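Local coordinates for putative glucoamylase (Bacteroides caccae ATCC 43185, PDB 4QT9), which is a putative glucoamylase of alpha/alpha toroid fold that probably hydrolyses glycosidic bonds to release glucose from starch-like or related glucans, at residues G55-Q59 with N60-V64; G259-F262 with W263-S267; A318-V322 with D323-A327; R389-A392 with I393-G396. One frame throughout, in Å; residues are numbered along the deposited sequence.

Contact 1: G55-Q59 with N60-V64; sequences GVYPQ and NDANV
Y57 and A62 supply the apolar part of this surface loop. The methyl CB of A62 stands over the centre of one face of the Y57 ring, 3.9 Å from its centroid and 9° off the normal, a CH-pi contact suited to a small side chain. Y57 CG lies anti to the carbonyl carbon (chi1 -69°), which places the ring beneath A62; the ring also stacks with H52. At its edge the D61 carboxylate brings OD1 to 3.7 Å from Y57 CD2.

Backbone hydrogen bonds shape two successive type I turns. N60 N reaches Y57 O at 2.9 Å, P58 stiffening the first turn; N60 takes positive phi, which asparagine tolerates well. V64 N closes the second turn on D61 O at 3.0 Å.

Separate waters link Y57 OH to A62 O and Q59 N to D61 OD1. The hydroxyl also bonds to H52 N, and D61 OD2 forms a salt bridge with R50. With an alanine for Y57, the A62 methyl is likely to lose the ring beneath it, and H52 both its stacking partner and the hydroxyl at its backbone N.

Apolar cover of the Y57 ring and a few polar links, rather than regular secondary structure, accompany the two turns.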
ATOM      1  N   GLY A  55     -10.027  22.382   3.545  1.00 41.79           N
ATOM      2  CA  GLY A  55      -9.888  22.564   4.987  1.00 40.48           C
ATOM      3  C   GLY A  55     -11.049  22.031   5.807  1.00 42.36           C
ATOM      4  O   GLY A  55     -11.086  22.229   7.027  1.00 43.26           O
ATOM      5  N   VAL A  56     -11.997  21.343   5.151  1.00 36.33           N
ATOM      6  CA  VAL A  56     -13.195  20.801   5.794  1.00 35.56           C
ATOM      7  C   VAL A  56     -13.018  19.293   6.014  1.00 36.14           C
ATOM      8  O   VAL A  56     -12.914  18.517   5.054  1.00 33.50           O
ATOM      9  CB  VAL A  56     -14.513  21.112   5.022  1.00 40.45           C
ATOM     10  CG1 VAL A  56     -15.734  20.853   5.900  1.00 41.23           C
ATOM     11  CG2 VAL A  56     -14.534  22.548   4.493  1.00 40.49           C
ATOM     12  N   TYR A  57     -12.994  18.896   7.295  1.00 32.30           N
ATOM     13  CA  TYR A  57     -12.815  17.522   7.733  1.00 31.61           C
ATOM     14  C   TYR A  57     -14.086  17.034   8.458  1.00 36.21           C
ATOM     15  O   TYR A  57     -14.306  17.387   9.620  1.00 34.71           O
ATOM     16  CB  TYR A  57     -11.560  17.410   8.629  1.00 32.35           C
ATOM     17  CG  TYR A  57     -10.268  17.606   7.867  1.00 30.87           C
ATOM     18  CD1 TYR A  57      -9.790  18.882   7.582  1.00 30.50           C
ATOM     19  CD2 TYR A  57      -9.528  16.512   7.414  1.00 30.53           C
ATOM     20  CE1 TYR A  57      -8.625  19.072   6.849  1.00 30.09           C
ATOM     21  CE2 TYR A  57      -8.338  16.688   6.705  1.00 31.18           C
ATOM     22  CZ  TYR A  57      -7.896  17.976   6.409  1.00 37.11           C
ATOM     23  OH  TYR A  57      -6.723  18.173   5.700  1.00 32.30           O
ATOM     24  N   PRO A  58     -14.935  16.219   7.785  1.00 34.37           N
ATOM     25  CA  PRO A  58     -16.170  15.726   8.438  1.00 35.05           C
ATOM     26  C   PRO A  58     -15.927  14.994   9.773  1.00 40.28           C
ATOM     27  O   PRO A  58     -16.726  15.131  10.706  1.00 42.01           O
ATOM     28  CB  PRO A  58     -16.755  14.774   7.395  1.00 36.68           C
ATOM     29  CG  PRO A  58     -16.221  15.286   6.089  1.00 40.84           C
ATOM     30  CD  PRO A  58     -14.831  15.729   6.395  1.00 35.81           C
ATOM     31  N   GLN A  59     -14.810  14.246   9.881  1.00 34.28           N
ATOM     32  CA  GLN A  59     -14.482  13.527  11.106  1.00 33.36           C
ATOM     33  C   GLN A  59     -13.548  14.352  12.019  1.00 35.80           C
ATOM     34  O   GLN A  59     -13.154  13.867  13.086  1.00 33.81           O
ATOM     35  CB  GLN A  59     -13.859  12.164  10.777  1.00 34.28           C
ATOM     36  CG  GLN A  59     -14.823  11.178  10.110  1.00 45.28           C
ATOM     37  CD  GLN A  59     -14.313   9.762  10.213  1.00 71.03           C
ATOM     38  OE1 GLN A  59     -14.895   8.908  10.894  1.00 66.26           O
ATOM     39  NE2 GLN A  59     -13.189   9.485   9.566  1.00 70.35           N
ATOM     40  N   ASN A  60     -13.223  15.611  11.616  1.00 31.98           N
ATOM     41  CA  ASN A  60     -12.345  16.540  12.344  1.00 32.00           C
ATOM     42  C   ASN A  60     -11.042  15.804  12.735  1.00 34.45           C
ATOM     43  O   ASN A  60     -10.595  15.832  13.894  1.00 33.91           O
ATOM     44  CB  ASN A  60     -13.089  17.109  13.559  1.00 33.86           C
ATOM     45  CG  ASN A  60     -12.415  18.270  14.253  1.00 55.75           C
ATOM     46  OD1 ASN A  60     -11.461  18.878  13.750  1.00 51.25           O
ATOM     47  ND2 ASN A  60     -12.898  18.595  15.440  1.00 46.71           N
ATOM     48  N   ASP A  61     -10.433  15.137  11.739  1.00 29.45           N
ATOM     49  CA  ASP A  61      -9.290  14.244  11.946  1.00 28.41           C
ATOM     50  C   ASP A  61      -8.056  14.598  11.115  1.00 32.12           C
ATOM     51  O   ASP A  61      -7.317  13.694  10.715  1.00 31.86           O
ATOM     52  CB  ASP A  61      -9.747  12.810  11.593  1.00 29.67           C
ATOM     53  CG  ASP A  61     -10.162  12.578  10.133  1.00 38.99           C
ATOM     54  OD1 ASP A  61     -10.597  13.563   9.457  1.00 39.25           O
ATOM     55  OD2 ASP A  61     -10.042  11.423   9.658  1.00 41.53           O
ATOM     56  N   ALA A  62      -7.810  15.888  10.871  1.00 29.15           N
ATOM     57  CA  ALA A  62      -6.632  16.346  10.115  1.00 29.11           C
ATOM     58  C   ALA A  62      -5.311  15.809  10.704  1.00 34.27           C
ATOM     59  O   ALA A  62      -4.379  15.567   9.938  1.00 35.73           O
ATOM     60  CB  ALA A  62      -6.586  17.867  10.084  1.00 29.96           C
ATOM     61  N   ASN A  63      -5.247  15.608  12.045  1.00 28.64           N
ATOM     62  CA  ASN A  63      -4.055  15.179  12.770  1.00 28.25           C
ATOM     63  C   ASN A  63      -3.973  13.655  12.986  1.00 31.83           C
ATOM     64  O   ASN A  63      -3.043  13.185  13.657  1.00 32.10           O
ATOM     65  CB  ASN A  63      -4.000  15.879  14.130  1.00 30.80           C
ATOM     66  CG  ASN A  63      -5.081  15.473  15.111  1.00 53.13           C
ATOM     67  OD1 ASN A  63      -6.191  15.040  14.756  1.00 39.41           O
ATOM     68  ND2 ASN A  63      -4.793  15.674  16.378  1.00 55.63           N
ATOM     69  N   VAL A  64      -4.958  12.898  12.465  1.00 27.65           N
ATOM     70  CA  VAL A  64      -5.002  11.445  12.591  1.00 27.15           C
ATOM     71  C   VAL A  64      -4.100  10.841  11.518  1.00 31.00           C
ATOM     72  O   VAL A  64      -4.334  11.038  10.327  1.00 28.95           O
ATOM     73  CB  VAL A  64      -6.444  10.887  12.555  1.00 31.05           C
ATOM     74  CG1 VAL A  64      -6.455   9.373  12.378  1.00 29.97           C
ATOM     75  CG2 VAL A  64      -7.214  11.293  13.814  1.00 31.21           C
TER
HETATM   76  O   HOH W   1      -4.768  16.263   7.305  1.00 20.11           O
HETATM   77  O   HOH W   2     -12.642  13.825   7.973  1.00 23.04           O

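Contact 2: G259-F262 with W263-S267; sequences GPLF and WAQYS
From P260 to Y266 the backbone winds through a short 3-10 turn in which W263 N bonds to P260 O at 3.1 Å and A264 N to L261 O at 3.0 Å, after which F262 O takes both Q265 N and Y266 N.

F262 occupies the middle of an aromatic cluster. Its CG lies between the backbone N and the carbonyl carbon (chi1 80°), which holds the ring between its two aromatic neighbours. W263 turns an edge to it in a T-shaped pair, CD1 over the ring centre and the planes 88° apart. Y266 meets F262 obliquely, at 45°, with F262 CD2 only 3.3 Å from Y266 CE2. The cluster sits in a loop near the middle of the alpha/alpha toroid, and an acetate, probably from the crystallisation liquor, lies about 4 Å from the W263 side chain, as such ions often do in pockets.

One face of the indole receives P260 CD, 3.8 Å from the centroid of the five-membered ring, and G259 CA, 4.2 Å from that of the six-membered ring. Glycine fits because a CB at G259 would clash with W263 CE3. L261 lies against helix 284-301, and its CG touches Q265 NE2 at 3.8 Å; that amide nitrogen donates to A343 O and S347 OG.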
ATOM      1  N   GLY A 259     -10.647  -8.424  -7.788  1.00 28.28           N
ATOM      2  CA  GLY A 259     -10.690  -7.364  -6.788  1.00 27.95           C
ATOM      3  C   GLY A 259     -10.354  -5.967  -7.280  1.00 30.30           C
ATOM      4  O   GLY A 259      -9.955  -5.771  -8.441  1.00 26.88           O
ATOM      5  N   PRO A 260     -10.460  -4.983  -6.356  1.00 28.35           N
ATOM      6  CA  PRO A 260     -10.036  -3.604  -6.684  1.00 28.08           C
ATOM      7  C   PRO A 260      -8.537  -3.626  -6.992  1.00 29.88           C
ATOM      8  O   PRO A 260      -7.794  -4.468  -6.443  1.00 28.38           O
ATOM      9  CB  PRO A 260     -10.386  -2.811  -5.424  1.00 29.81           C
ATOM     10  CG  PRO A 260     -10.423  -3.802  -4.345  1.00 34.62           C
ATOM     11  CD  PRO A 260     -10.900  -5.085  -4.952  1.00 30.69           C
ATOM     12  N   LEU A 261      -8.098  -2.747  -7.904  1.00 24.29           N
ATOM     13  CA  LEU A 261      -6.726  -2.786  -8.399  1.00 23.74           C
ATOM     14  C   LEU A 261      -5.634  -2.626  -7.306  1.00 26.07           C
ATOM     15  O   LEU A 261      -4.550  -3.175  -7.506  1.00 26.28           O
ATOM     16  CB  LEU A 261      -6.517  -1.791  -9.559  1.00 23.93           C
ATOM     17  CG  LEU A 261      -5.412  -2.159 -10.577  1.00 27.90           C
ATOM     18  CD1 LEU A 261      -5.274  -3.651 -10.777  1.00 27.91           C
ATOM     19  CD2 LEU A 261      -5.617  -1.453 -11.888  1.00 28.63           C
ATOM     20  N   PHE A 262      -5.930  -2.019  -6.128  1.00 21.24           N
ATOM     21  CA  PHE A 262      -4.893  -1.874  -5.084  1.00 21.76           C
ATOM     22  C   PHE A 262      -4.383  -3.242  -4.565  1.00 25.68           C
ATOM     23  O   PHE A 262      -3.270  -3.316  -4.050  1.00 23.28           O
ATOM     24  CB  PHE A 262      -5.338  -0.973  -3.919  1.00 22.68           C
ATOM     25  CG  PHE A 262      -6.233  -1.588  -2.873  1.00 23.81           C
ATOM     26  CD1 PHE A 262      -7.618  -1.568  -3.017  1.00 26.20           C
ATOM     27  CD2 PHE A 262      -5.694  -2.176  -1.728  1.00 23.32           C
ATOM     28  CE1 PHE A 262      -8.441  -2.099  -2.015  1.00 26.29           C
ATOM     29  CE2 PHE A 262      -6.517  -2.695  -0.733  1.00 24.07           C
ATOM     30  CZ  PHE A 262      -7.877  -2.668  -0.886  1.00 22.53           C
ATOM     31  N   TRP A 263      -5.172  -4.322  -4.755  1.00 25.08           N
ATOM     32  CA  TRP A 263      -4.793  -5.688  -4.342  1.00 25.16           C
ATOM     33  C   TRP A 263      -3.573  -6.197  -5.118  1.00 28.93           C
ATOM     34  O   TRP A 263      -2.901  -7.093  -4.651  1.00 29.49           O
ATOM     35  CB  TRP A 263      -5.948  -6.655  -4.553  1.00 24.52           C
ATOM     36  CG  TRP A 263      -7.075  -6.568  -3.565  1.00 24.70           C
ATOM     37  CD1 TRP A 263      -7.398  -5.510  -2.766  1.00 27.19           C
ATOM     38  CD2 TRP A 263      -8.110  -7.538  -3.388  1.00 24.03           C
ATOM     39  NE1 TRP A 263      -8.559  -5.771  -2.086  1.00 26.57           N
ATOM     40  CE2 TRP A 263      -8.995  -7.031  -2.414  1.00 27.91           C
ATOM     41  CE3 TRP A 263      -8.351  -8.813  -3.927  1.00 24.70           C
ATOM     42  CZ2 TRP A 263     -10.105  -7.757  -1.962  1.00 26.77           C
ATOM     43  CZ3 TRP A 263      -9.472  -9.510  -3.513  1.00 25.73           C
ATOM     44  CH2 TRP A 263     -10.347  -8.975  -2.555  1.00 26.24           C
ATOM     45  N   ALA A 264      -3.295  -5.613  -6.301  1.00 25.73           N
ATOM     46  CA  ALA A 264      -2.153  -5.936  -7.159  1.00 24.00           C
ATOM     47  C   ALA A 264      -0.934  -5.048  -6.852  1.00 25.55           C
ATOM     48  O   ALA A 264       0.129  -5.248  -7.443  1.00 26.10           O
ATOM     49  CB  ALA A 264      -2.566  -5.760  -8.622  1.00 24.09           C
ATOM     50  N   GLN A 265      -1.078  -4.082  -5.914  1.00 19.70           N
ATOM     51  CA  GLN A 265      -0.069  -3.060  -5.662  1.00 18.66           C
ATOM     52  C   GLN A 265       0.531  -3.014  -4.274  1.00 24.62           C
ATOM     53  O   GLN A 265       1.748  -2.903  -4.204  1.00 25.58           O
ATOM     54  CB  GLN A 265      -0.653  -1.656  -5.979  1.00 18.59           C
ATOM     55  CG  GLN A 265      -1.139  -1.582  -7.457  1.00 26.94           C
ATOM     56  CD  GLN A 265      -2.208  -0.562  -7.777  1.00 35.99           C
ATOM     57  OE1 GLN A 265      -2.814   0.068  -6.895  1.00 30.80           O
ATOM     58  NE2 GLN A 265      -2.439  -0.354  -9.071  1.00 29.83           N
ATOM     59  N   TYR A 266      -0.277  -2.970  -3.188  1.00 21.61           N
ATOM     60  CA  TYR A 266       0.220  -2.764  -1.792  1.00 20.88           C
ATOM     61  C   TYR A 266       1.315  -3.771  -1.359  1.00 25.15           C
ATOM     62  O   TYR A 266       2.342  -3.345  -0.822  1.00 26.87           O
ATOM     63  CB  TYR A 266      -0.932  -2.835  -0.778  1.00 20.36           C
ATOM     64  CG  TYR A 266      -1.917  -1.687  -0.738  1.00 20.84           C
ATOM     65  CD1 TYR A 266      -1.910  -0.692  -1.716  1.00 21.88           C
ATOM     66  CD2 TYR A 266      -2.845  -1.575   0.303  1.00 20.97           C
ATOM     67  CE1 TYR A 266      -2.815   0.367  -1.676  1.00 21.87           C
ATOM     68  CE2 TYR A 266      -3.730  -0.499   0.372  1.00 20.28           C
ATOM     69  CZ  TYR A 266      -3.745   0.436  -0.648  1.00 26.41           C
ATOM     70  OH  TYR A 266      -4.672   1.442  -0.621  1.00 27.86           O
ATOM     71  N   SER A 267       1.107  -5.090  -1.609  1.00 20.94           N
ATOM     72  CA  SER A 267       2.107  -6.095  -1.218  1.00 21.41           C
ATOM     73  C   SER A 267       3.289  -6.136  -2.189  1.00 27.56           C
ATOM     74  O   SER A 267       4.220  -6.883  -1.942  1.00 28.56           O
ATOM     75  CB  SER A 267       1.483  -7.487  -1.131  1.00 22.22           C
ATOM     76  OG  SER A 267       0.659  -7.573   0.016  1.00 25.32           O
TER

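Contact 3: A318-V322 with D323-A327; sequences ASYSV and DGYAA
A tight two-residue beta hairpin joins strands 318-321 and 324-327, with V322 and D323 at the corner of a type I turn from S321 to G324. S321 and G324 form the hydrogen-bonded pair that closes the turn: S321 N donates to G324 O and G324 N to S321 O, both at 2.9 Å. Farther along, S319 and A326 make a second such pair, A326 N reaching S319 O at 3.0 Å in an almost straight bond (171°). Glycine suits position 324, since its backbone angles would jam any CB against the preceding carbonyl oxygen.

Y320 and Y325 are matched across the strands as a non-hydrogen-bonded pair whose side chains diverge. The Y325 ring, its CG trans to the backbone N (chi1 -174°), lies back across the opposite strand, where S319 O sits 3.5 Å above one face, toward the rim. Its hydroxyl reaches A318 CB at 3.6 Å, and a water bridges Y325 OH to A318 O. Y320 swings the other way, with G324 O near the plane of its ring at 3.5 Å from CD1, and carries its hydroxyl to H52 and R50.

On the face shared by S321 and A326 the two CB atoms meet at 3.8 Å, two small side chains that fit side by side there. S321 OG bonds to H328 NE2, and S319 OG to S340.

Backbone bonds therefore set the hairpin's shape, while the tyrosines and serines use their hydroxyls to tie it to water and to surrounding loops and strands.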
ATOM      1  N   ALA A 318     -10.679   1.039  -4.503  1.00 18.34           N
ATOM      2  CA  ALA A 318     -11.240   1.640  -3.292  1.00 19.84           C
ATOM      3  C   ALA A 318     -10.738   3.103  -3.144  1.00 24.72           C
ATOM      4  O   ALA A 318      -9.554   3.367  -3.344  1.00 24.26           O
ATOM      5  CB  ALA A 318     -10.846   0.817  -2.072  1.00 20.62           C
ATOM      6  N   SER A 319     -11.662   4.054  -2.897  1.00 20.87           N
ATOM      7  CA  SER A 319     -11.345   5.482  -2.753  1.00 21.68           C
ATOM      8  C   SER A 319     -12.585   6.259  -2.372  1.00 24.48           C
ATOM      9  O   SER A 319     -13.685   5.696  -2.333  1.00 22.65           O
ATOM     10  CB  SER A 319     -10.793   6.051  -4.068  1.00 25.32           C
ATOM     11  OG  SER A 319     -11.757   6.016  -5.116  1.00 29.53           O
ATOM     12  N   TYR A 320     -12.427   7.566  -2.158  1.00 20.94           N
ATOM     13  CA  TYR A 320     -13.587   8.438  -2.005  1.00 21.21           C
ATOM     14  C   TYR A 320     -14.509   8.213  -3.159  1.00 27.63           C
ATOM     15  O   TYR A 320     -14.052   7.898  -4.273  1.00 28.32           O
ATOM     16  CB  TYR A 320     -13.166   9.914  -1.976  1.00 21.05           C
ATOM     17  CG  TYR A 320     -12.583  10.368  -0.656  1.00 22.19           C
ATOM     18  CD1 TYR A 320     -13.245  10.118   0.547  1.00 23.40           C
ATOM     19  CD2 TYR A 320     -11.417  11.139  -0.612  1.00 23.15           C
ATOM     20  CE1 TYR A 320     -12.727  10.567   1.768  1.00 23.95           C
ATOM     21  CE2 TYR A 320     -10.913  11.628   0.600  1.00 24.16           C
ATOM     22  CZ  TYR A 320     -11.579  11.346   1.784  1.00 26.58           C
ATOM     23  OH  TYR A 320     -11.112  11.839   2.968  1.00 26.36           O
ATOM     24  N   SER A 321     -15.809   8.332  -2.912  1.00 26.01           N
ATOM     25  CA  SER A 321     -16.798   8.152  -3.963  1.00 26.25           C
ATOM     26  C   SER A 321     -17.806   9.278  -3.884  1.00 32.82           C
ATOM     27  O   SER A 321     -17.818  10.003  -2.880  1.00 30.71           O
ATOM     28  CB  SER A 321     -17.471   6.791  -3.843  1.00 29.07           C
ATOM     29  OG  SER A 321     -18.208   6.459  -5.009  1.00 30.29           O
ATOM     30  N   VAL A 322     -18.643   9.440  -4.938  1.00 30.28           N
ATOM     31  CA  VAL A 322     -19.673  10.487  -5.025  1.00 31.73           C
ATOM     32  C   VAL A 322     -20.509  10.535  -3.720  1.00 37.52           C
ATOM     33  O   VAL A 322     -20.692  11.618  -3.167  1.00 37.82           O
ATOM     34  CB  VAL A 322     -20.580  10.329  -6.275  1.00 36.66           C
ATOM     35  CG1 VAL A 322     -21.471  11.557  -6.459  1.00 37.81           C
ATOM     36  CG2 VAL A 322     -19.757  10.087  -7.538  1.00 35.97           C
ATOM     37  N   ASP A 323     -20.956   9.380  -3.211  1.00 35.90           N
ATOM     38  CA  ASP A 323     -21.759   9.333  -1.986  1.00 37.82           C
ATOM     39  C   ASP A 323     -20.955   8.944  -0.720  1.00 42.16           C
ATOM     40  O   ASP A 323     -21.558   8.487   0.251  1.00 43.41           O
ATOM     41  CB  ASP A 323     -22.966   8.387  -2.170  1.00 40.95           C
ATOM     42  CG  ASP A 323     -24.055   8.930  -3.081  1.00 57.14           C
ATOM     43  OD1 ASP A 323     -24.196  10.183  -3.170  1.00 60.65           O
ATOM     44  OD2 ASP A 323     -24.784   8.110  -3.694  1.00 65.59           O
ATOM     45  N   GLY A 324     -19.637   9.184  -0.716  1.00 36.93           N
ATOM     46  CA  GLY A 324     -18.783   8.900   0.437  1.00 36.18           C
ATOM     47  C   GLY A 324     -17.441   8.238   0.166  1.00 36.14           C
ATOM     48  O   GLY A 324     -16.448   8.907  -0.138  1.00 34.95           O
ATOM     49  N   TYR A 325     -17.393   6.935   0.378  1.00 30.97           N
ATOM     50  CA  TYR A 325     -16.216   6.079   0.193  1.00 29.53           C
ATOM     51  C   TYR A 325     -16.711   4.745  -0.276  1.00 33.12           C
ATOM     52  O   TYR A 325     -17.718   4.270   0.242  1.00 34.33           O
ATOM     53  CB  TYR A 325     -15.383   5.939   1.492  1.00 29.55           C
ATOM     54  CG  TYR A 325     -14.082   5.190   1.291  1.00 27.55           C
ATOM     55  CD1 TYR A 325     -14.036   3.795   1.344  1.00 28.63           C
ATOM     56  CD2 TYR A 325     -12.900   5.871   1.015  1.00 27.79           C
ATOM     57  CE1 TYR A 325     -12.843   3.098   1.121  1.00 27.90           C
ATOM     58  CE2 TYR A 325     -11.696   5.187   0.829  1.00 27.90           C
ATOM     59  CZ  TYR A 325     -11.674   3.799   0.865  1.00 34.63           C
ATOM     60  OH  TYR A 325     -10.483   3.132   0.675  1.00 30.46           O
ATOM     61  N   ALA A 326     -16.033   4.139  -1.258  1.00 29.10           N
ATOM     62  CA  ALA A 326     -16.484   2.876  -1.820  1.00 29.10           C
ATOM     63  C   ALA A 326     -15.338   2.025  -2.364  1.00 33.70           C
ATOM     64  O   ALA A 326     -14.370   2.546  -2.927  1.00 32.19           O
ATOM     65  CB  ALA A 326     -17.493   3.146  -2.931  1.00 30.31           C
ATOM     66  N   ALA A 327     -15.492   0.698  -2.242  1.00 32.17           N
ATOM     67  CA  ALA A 327     -14.543  -0.299  -2.742  1.00 31.85           C
ATOM     68  C   ALA A 327     -14.812  -0.547  -4.241  1.00 33.77           C
ATOM     69  O   ALA A 327     -15.298  -1.616  -4.618  1.00 36.25           O
ATOM     70  CB  ALA A 327     -14.659  -1.594  -1.936  1.00 32.33           C
TER
HETATM   71  O   HOH W   3      -8.180   3.805  -0.782  1.00 27.40           O
HETATM   72  O   HOH W   4     -20.648   6.680  -4.400  1.00 23.17           O

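Contact 4: R389-A392 with I393-G396; sequences RYLA and IDQG
L391 and Q395 meet where strand 389-391 passes into helix 392-406, with L391 at the N-cap. Its carbonyl oxygen is gripped twice: Q395 N comes in almost in line with the carbonyl at 3.0 Å, and D394 N, also 3.0 Å away, approaches from above the carbonyl plane. A392 O accepts G396 N at 2.9 Å, continuing the first helical turn. Leucine offers no side-chain acceptor at the N-cap, and the turn is closed here by its carbonyl; the A392 backbone is separately paired with that of E49.

L391 N donates to a water, which lies 3.1 Å from Q395 OE1 and can donate to it, though other acceptors compete for its protons. The Q395 side chain reaches this place by bending at chi2 (-48°), which folds the amide back beside Y390. There Q395 CD is 3.6 Å from Y390 CD1, the amide plane turned 60° from the ring, with OE1 at the ring edge. Q395 NE2 makes a weak hydrogen bond to F373 O. The phenol of Y390 is satisfied by G374 O and F373 N, which suits a tyrosine whose ring is buried. Were Q395 replaced by an alanine, the water on L391 N would probably lose its amide acceptor, and a gap would be likely beside the Y390 ring.

L391 and D394 run side by side, CD1 and OD2 3.8 Å apart; D394 OD2 also lies close to D377 OD1. I393 packs on Y266.

Main-chain donors thus hold the carbonyls of L391 and A392, which carry the chain from strand into helix, while a water serves L391 N.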
ATOM      1  N   ARG A 389      -9.245  16.465  -2.685  1.00 23.39           N
ATOM      2  CA  ARG A 389      -8.919  15.649  -1.514  1.00 22.63           C
ATOM      3  C   ARG A 389      -7.956  14.549  -1.864  1.00 24.71           C
ATOM      4  O   ARG A 389      -7.930  14.051  -2.994  1.00 22.00           O
ATOM      5  CB  ARG A 389     -10.205  15.053  -0.890  1.00 22.01           C
ATOM      6  CG  ARG A 389     -11.135  16.149  -0.326  1.00 24.22           C
ATOM      7  CD  ARG A 389     -12.515  15.675   0.042  1.00 27.13           C
ATOM      8  NE  ARG A 389     -13.214  16.719   0.791  1.00 39.20           N
ATOM      9  CZ  ARG A 389     -14.311  16.536   1.521  1.00 50.86           C
ATOM     10  NH1 ARG A 389     -14.884  15.339   1.587  1.00 39.27           N
ATOM     11  NH2 ARG A 389     -14.844  17.548   2.194  1.00 29.96           N
ATOM     12  N   TYR A 390      -7.119  14.216  -0.883  1.00 22.51           N
ATOM     13  CA  TYR A 390      -6.127  13.157  -0.957  1.00 21.78           C
ATOM     14  C   TYR A 390      -6.266  12.175   0.168  1.00 25.98           C
ATOM     15  O   TYR A 390      -6.739  12.537   1.246  1.00 24.59           O
ATOM     16  CB  TYR A 390      -4.720  13.734  -0.865  1.00 22.48           C
ATOM     17  CG  TYR A 390      -4.378  14.731  -1.941  1.00 25.31           C
ATOM     18  CD1 TYR A 390      -3.979  14.309  -3.209  1.00 27.45           C
ATOM     19  CD2 TYR A 390      -4.394  16.096  -1.681  1.00 25.31           C
ATOM     20  CE1 TYR A 390      -3.613  15.224  -4.190  1.00 28.40           C
ATOM     21  CE2 TYR A 390      -4.031  17.021  -2.659  1.00 26.95           C
ATOM     22  CZ  TYR A 390      -3.625  16.576  -3.908  1.00 31.60           C
ATOM     23  OH  TYR A 390      -3.221  17.465  -4.867  1.00 31.08           O
ATOM     24  N   LEU A 391      -5.789  10.932  -0.068  1.00 21.73           N
ATOM     25  CA  LEU A 391      -5.652   9.869   0.930  1.00 21.10           C
ATOM     26  C   LEU A 391      -4.248   9.338   0.839  1.00 24.19           C
ATOM     27  O   LEU A 391      -3.801   9.020  -0.273  1.00 24.77           O
ATOM     28  CB  LEU A 391      -6.659   8.710   0.729  1.00 20.97           C
ATOM     29  CG  LEU A 391      -8.135   9.020   0.913  1.00 24.32           C
ATOM     30  CD1 LEU A 391      -8.962   7.844   0.436  1.00 24.86           C
ATOM     31  CD2 LEU A 391      -8.450   9.328   2.381  1.00 19.60           C
ATOM     32  N   ALA A 392      -3.554   9.209   1.984  1.00 18.29           N
ATOM     33  CA  ALA A 392      -2.203   8.643   2.055  1.00 18.87           C
ATOM     34  C   ALA A 392      -2.079   7.305   1.316  1.00 23.04           C
ATOM     35  O   ALA A 392      -1.124   7.131   0.560  1.00 22.45           O
ATOM     36  CB  ALA A 392      -1.775   8.455   3.526  1.00 18.45           C
ATOM     37  N   ILE A 393      -3.041   6.387   1.505  1.00 20.97           N
ATOM     38  CA  ILE A 393      -3.008   5.036   0.883  1.00 20.75           C
ATOM     39  C   ILE A 393      -3.197   5.080  -0.650  1.00 27.02           C
ATOM     40  O   ILE A 393      -2.919   4.092  -1.319  1.00 28.50           O
ATOM     41  CB  ILE A 393      -3.993   4.025   1.551  1.00 23.12           C
ATOM     42  CG1 ILE A 393      -5.473   4.457   1.453  1.00 22.05           C
ATOM     43  CG2 ILE A 393      -3.572   3.706   3.015  1.00 23.84           C
ATOM     44  CD1 ILE A 393      -6.476   3.394   2.015  1.00 20.31           C
ATOM     45  N   ASP A 394      -3.686   6.184  -1.205  1.00 22.80           N
ATOM     46  CA  ASP A 394      -3.826   6.260  -2.652  1.00 22.70           C
ATOM     47  C   ASP A 394      -2.611   7.018  -3.250  1.00 27.02           C
ATOM     48  O   ASP A 394      -2.091   6.592  -4.274  1.00 25.93           O
ATOM     49  CB  ASP A 394      -5.200   6.844  -3.064  1.00 24.50           C
ATOM     50  CG  ASP A 394      -6.390   5.913  -2.716  1.00 35.00           C
ATOM     51  OD1 ASP A 394      -6.156   4.734  -2.404  1.00 37.60           O
ATOM     52  OD2 ASP A 394      -7.552   6.377  -2.736  1.00 37.49           O
ATOM     53  N   GLN A 395      -2.072   8.046  -2.541  1.00 23.91           N
ATOM     54  CA  GLN A 395      -0.888   8.800  -2.981  1.00 21.90           C
ATOM     55  C   GLN A 395       0.404   7.984  -2.864  1.00 24.89           C
ATOM     56  O   GLN A 395       1.266   8.069  -3.732  1.00 24.48           O
ATOM     57  CB  GLN A 395      -0.750  10.117  -2.198  1.00 21.67           C
ATOM     58  CG  GLN A 395      -1.904  11.080  -2.483  1.00 22.44           C
ATOM     59  CD  GLN A 395      -2.194  11.236  -3.959  1.00 45.42           C
ATOM     60  OE1 GLN A 395      -3.193  10.691  -4.484  1.00 42.40           O
ATOM     61  NE2 GLN A 395      -1.329  11.970  -4.659  1.00 38.14           N
ATOM     62  N   GLY A 396       0.524   7.233  -1.787  1.00 22.34           N
ATOM     63  CA  GLY A 396       1.690   6.398  -1.501  1.00 23.31           C
ATOM     64  C   GLY A 396       2.103   5.487  -2.637  1.00 25.58           C
ATOM     65  O   GLY A 396       3.224   5.616  -3.131  1.00 27.04           O
TER
HETATM   66  O   HOH W   5      -5.734  10.432  -2.661  1.00 13.88           O

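How the contacts relate
Contacts 2 and 4 are buried, contact 3 is partly so, and contact 1 lies at the surface. Chemistry follows place: contact 2 is mainly aromatic packing, contact 4 mostly backbone and amide bonding, contact 3 strand pairing with solvent beside it, and contact 1 turns, waters and an aromatic ring. Contact 4 touches all the others. I393 and D394 lie near Y266 of contact 2, whose hydroxyl probably bonds to I393 O; D394 and L391 pack on S319 and Y320 of contact 3; R389 approaches V56 of contact 1. Strand 50-52, through R50 and H52, serves contacts 1, 3 and 4 alike. F262 meets A318, joining contacts 2 and 3, whereas contacts 1 and 2 remain apart.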